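Local coordinates for protein Crov588 (Cafeteriavirus, PDB 6NYR) that is of unknown function but folds into a nearly closed ring of FNIP-type leucine-rich repeats, an architecture that may serve in binding other molecules, at residues 305-310 with 328-333. Residues are numbered along the deposited sequence; the frame is centred on the assembly and turned at random.
Sequences NFNQII and FNQIIT
The side-chain oxygen OD1 of N307 is gripped by two N-H donors of the neighbouring coil. The backbone N of N329 lies 2.8 Å from N307 OD1, and the amide NE2 of Q330 donates to the same OD1 at 3.3 Å. The two reach the oxygen from opposite faces of the N307 amide, each well out of its plane, yet both N-H groups point fairly straight at it. Because chi1 of N307 is near -167°, CG lies opposite the backbone N and the amide reaches over to the next coil; asparagine suits the place because its short side chain ends in a carbonyl oxygen able to take two donors at once. Q330 needs its longer chain: bent at chi2, it folds back so that NE2 meets N307 while CG packs 3.6 Å from the backbone N of I309. The two amide planes stand 61° apart, and N307 OD1 lies in the amide plane of Q330, where its N-H points.

Beneath this polar layer the buried rings of F306 and F328 run side by side, flat apolar groups that fill the interior between coils, with F306 CD2 3.8 Å from F328 CD1. The edge of F328 also meets the backbone O of Q308, 3.5 Å from its CE1, and CD1 of I310 closes on the same ring atom. Farther along, where the coils spread apart, water takes over: one molecule accepts from I310 N (2.7 Å) and donates to I331 O, and a second joins I310 O, I331 O and T333 N.

The asparagine link recurs to both sides, since N285 OD1 accepts from N307 N and Q308 NE2, while N329 OD1 accepts from N351 N. This is consistent with the asparagine ladder of leucine-rich repeats, here beside a row of phenylalanines in a solenoid curved into a nearly closed ring.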
ATOM      1  N   ASN A 305      -5.248 -25.362   4.606  1.00 45.91           N
ATOM      2  CA  ASN A 305      -5.756 -26.722   4.735  1.00 44.99           C
ATOM      3  C   ASN A 305      -5.923 -27.195   6.176  1.00 45.92           C
ATOM      4  O   ASN A 305      -6.579 -28.220   6.399  1.00 44.03           O
ATOM      5  CB  ASN A 305      -4.839 -27.722   4.018  1.00 44.06           C
ATOM      6  CG  ASN A 305      -4.883 -27.585   2.519  1.00 44.31           C
ATOM      7  OD1 ASN A 305      -5.574 -26.720   1.981  1.00 43.33           O
ATOM      8  ND2 ASN A 305      -4.135 -28.441   1.827  1.00 44.44           N
ATOM      9  N   PHE A 306      -5.362 -26.494   7.158  1.00 47.58           N
ATOM     10  CA  PHE A 306      -5.443 -26.979   8.529  1.00 46.11           C
ATOM     11  C   PHE A 306      -6.896 -27.096   8.973  1.00 48.25           C
ATOM     12  O   PHE A 306      -7.667 -26.137   8.872  1.00 50.97           O
ATOM     13  CB  PHE A 306      -4.695 -26.057   9.488  1.00 45.26           C
ATOM     14  CG  PHE A 306      -4.786 -26.491  10.920  1.00 44.41           C
ATOM     15  CD1 PHE A 306      -3.932 -27.464  11.415  1.00 45.94           C
ATOM     16  CD2 PHE A 306      -5.736 -25.942  11.768  1.00 44.99           C
ATOM     17  CE1 PHE A 306      -4.017 -27.875  12.728  1.00 46.50           C
ATOM     18  CE2 PHE A 306      -5.823 -26.351  13.085  1.00 46.27           C
ATOM     19  CZ  PHE A 306      -4.962 -27.318  13.565  1.00 47.43           C
ATOM     20  N   ASN A 307      -7.267 -28.270   9.484  1.00 45.16           N
ATOM     21  CA  ASN A 307      -8.640 -28.494   9.919  1.00 46.72           C
ATOM     22  C   ASN A 307      -8.701 -29.617  10.946  1.00 46.10           C
ATOM     23  O   ASN A 307      -9.564 -30.497  10.866  1.00 46.95           O
ATOM     24  CB  ASN A 307      -9.536 -28.819   8.719  1.00 44.23           C
ATOM     25  CG  ASN A 307     -11.017 -28.762   9.062  1.00 45.09           C
ATOM     26  OD1 ASN A 307     -11.408 -28.200  10.084  1.00 43.17           O
ATOM     27  ND2 ASN A 307     -11.849 -29.339   8.199  1.00 50.15           N
ATOM     28  N   GLN A 308      -7.796 -29.593  11.918  1.00 47.58           N
ATOM     29  CA  GLN A 308      -7.776 -30.566  13.002  1.00 47.68           C
ATOM     30  C   GLN A 308      -8.292 -29.914  14.277  1.00 48.18           C
ATOM     31  O   GLN A 308      -8.041 -28.729  14.530  1.00 50.49           O
ATOM     32  CB  GLN A 308      -6.371 -31.129  13.211  1.00 45.74           C
ATOM     33  CG  GLN A 308      -5.834 -31.845  11.982  1.00 45.53           C
ATOM     34  CD  GLN A 308      -6.673 -33.056  11.598  1.00 44.91           C
ATOM     35  OE1 GLN A 308      -6.941 -33.932  12.424  1.00 47.71           O
ATOM     36  NE2 GLN A 308      -7.105 -33.099  10.344  1.00 43.49           N
ATOM     37  N   ILE A 309      -9.034 -30.696  15.064  1.00 48.48           N
ATOM     38  CA  ILE A 309      -9.682 -30.163  16.250  1.00 49.60           C
ATOM     39  C   ILE A 309      -8.633 -29.721  17.270  1.00 48.34           C
ATOM     40  O   ILE A 309      -7.553 -30.313  17.392  1.00 48.58           O
ATOM     41  CB  ILE A 309     -10.639 -31.215  16.833  1.00 51.59           C
ATOM     42  CG1 ILE A 309     -11.523 -30.596  17.917  1.00 54.02           C
ATOM     43  CG2 ILE A 309      -9.857 -32.405  17.381  1.00 49.50           C
ATOM     44  CD1 ILE A 309     -12.841 -31.326  18.113  1.00 55.29           C
ATOM     45  N   ILE A 310      -8.960 -28.660  18.003  1.00 47.53           N
ATOM     46  CA  ILE A 310      -8.112 -28.120  19.060  1.00 45.43           C
ATOM     47  C   ILE A 310      -8.866 -28.279  20.372  1.00 49.08           C
ATOM     48  O   ILE A 310      -9.936 -27.685  20.553  1.00 47.64           O
ATOM     49  CB  ILE A 310      -7.760 -26.644  18.810  1.00 46.02           C
ATOM     50  CG1 ILE A 310      -7.259 -26.472  17.378  1.00 45.67           C
ATOM     51  CG2 ILE A 310      -6.725 -26.155  19.811  1.00 45.60           C
ATOM     52  CD1 ILE A 310      -6.915 -25.050  17.013  1.00 44.83           C
ATOM     53  N   PHE A 328     -10.472 -24.472   8.076  1.00 43.14           N
ATOM     54  CA  PHE A 328     -10.771 -24.818   9.458  1.00 44.85           C
ATOM     55  C   PHE A 328     -12.264 -24.692   9.744  1.00 45.27           C
ATOM     56  O   PHE A 328     -12.869 -23.646   9.493  1.00 45.72           O
ATOM     57  CB  PHE A 328      -9.987 -23.933  10.423  1.00 45.16           C
ATOM     58  CG  PHE A 328     -10.177 -24.305  11.863  1.00 41.41           C
ATOM     59  CD1 PHE A 328      -9.408 -25.303  12.442  1.00 42.29           C
ATOM     60  CD2 PHE A 328     -11.144 -23.676  12.633  1.00 42.30           C
ATOM     61  CE1 PHE A 328      -9.587 -25.651  13.768  1.00 41.89           C
ATOM     62  CE2 PHE A 328     -11.327 -24.030  13.960  1.00 44.69           C
ATOM     63  CZ  PHE A 328     -10.545 -25.017  14.523  1.00 42.27           C
ATOM     64  N   ASN A 329     -12.856 -25.759  10.287  1.00 44.45           N
ATOM     65  CA  ASN A 329     -14.276 -25.761  10.610  1.00 45.84           C
ATOM     66  C   ASN A 329     -14.558 -26.779  11.704  1.00 48.53           C
ATOM     67  O   ASN A 329     -15.506 -27.571  11.588  1.00 48.75           O
ATOM     68  CB  ASN A 329     -15.111 -26.085   9.366  1.00 45.36           C
ATOM     69  CG  ASN A 329     -16.573 -25.736   9.544  1.00 44.17           C
ATOM     70  OD1 ASN A 329     -16.926 -24.909  10.382  1.00 42.51           O
ATOM     71  ND2 ASN A 329     -17.435 -26.379   8.764  1.00 48.69           N
ATOM     72  N   GLN A 330     -13.738 -26.774  12.749  1.00 50.44           N
ATOM     73  CA  GLN A 330     -13.898 -27.689  13.867  1.00 46.88           C
ATOM     74  C   GLN A 330     -14.639 -26.999  15.005  1.00 47.15           C
ATOM     75  O   GLN A 330     -14.537 -25.783  15.191  1.00 48.20           O
ATOM     76  CB  GLN A 330     -12.538 -28.182  14.355  1.00 45.47           C
ATOM     77  CG  GLN A 330     -11.820 -29.082  13.365  1.00 46.76           C
ATOM     78  CD  GLN A 330     -12.589 -30.348  13.062  1.00 47.50           C
ATOM     79  OE1 GLN A 330     -12.978 -31.082  13.968  1.00 52.67           O
ATOM     80  NE2 GLN A 330     -12.828 -30.601  11.782  1.00 47.79           N
ATOM     81  N   ILE A 331     -15.391 -27.795  15.768  1.00 50.80           N
ATOM     82  CA  ILE A 331     -16.091 -27.260  16.926  1.00 53.34           C
ATOM     83  C   ILE A 331     -15.067 -26.729  17.917  1.00 51.25           C
ATOM     84  O   ILE A 331     -13.999 -27.323  18.118  1.00 48.71           O
ATOM     85  CB  ILE A 331     -16.977 -28.341  17.569  1.00 57.92           C
ATOM     86  CG1 ILE A 331     -18.159 -28.673  16.656  1.00 58.21           C
ATOM     87  CG2 ILE A 331     -17.467 -27.888  18.940  1.00 57.16           C
ATOM     88  CD1 ILE A 331     -18.936 -29.914  17.070  1.00 59.43           C
ATOM     89  N   ILE A 332     -15.387 -25.599  18.537  1.00 52.14           N
ATOM     90  CA  ILE A 332     -14.565 -25.013  19.591  1.00 52.20           C
ATOM     91  C   ILE A 332     -15.450 -24.943  20.828  1.00 53.77           C
ATOM     92  O   ILE A 332     -16.436 -24.193  20.850  1.00 52.50           O
ATOM     93  CB  ILE A 332     -14.039 -23.624  19.218  1.00 51.80           C
ATOM     94  CG1 ILE A 332     -13.264 -23.678  17.902  1.00 49.36           C
ATOM     95  CG2 ILE A 332     -13.135 -23.079  20.314  1.00 51.82           C
ATOM     96  CD1 ILE A 332     -12.725 -22.331  17.458  1.00 47.92           C
ATOM     97  N   THR A 333     -15.113 -25.725  21.847  1.00 55.99           N
ATOM     98  CA  THR A 333     -15.877 -25.732  23.082  1.00 57.80           C
ATOM     99  C   THR A 333     -15.200 -24.823  24.115  1.00 59.25           C
ATOM    100  O   THR A 333     -14.401 -23.946  23.763  1.00 57.71           O
ATOM    101  CB  THR A 333     -16.072 -27.174  23.580  1.00 57.94           C
ATOM    102  OG1 THR A 333     -14.806 -27.837  23.692  1.00 57.31           O
ATOM    103  CG2 THR A 333     -16.985 -27.950  22.627  1.00 56.77           C
TER
HETATM  104  O   HOH W   1     -11.112 -27.069  17.834  1.00 35.78           O
HETATM  105  O   HOH W   2     -12.969 -27.975  20.846  1.00 55.75           O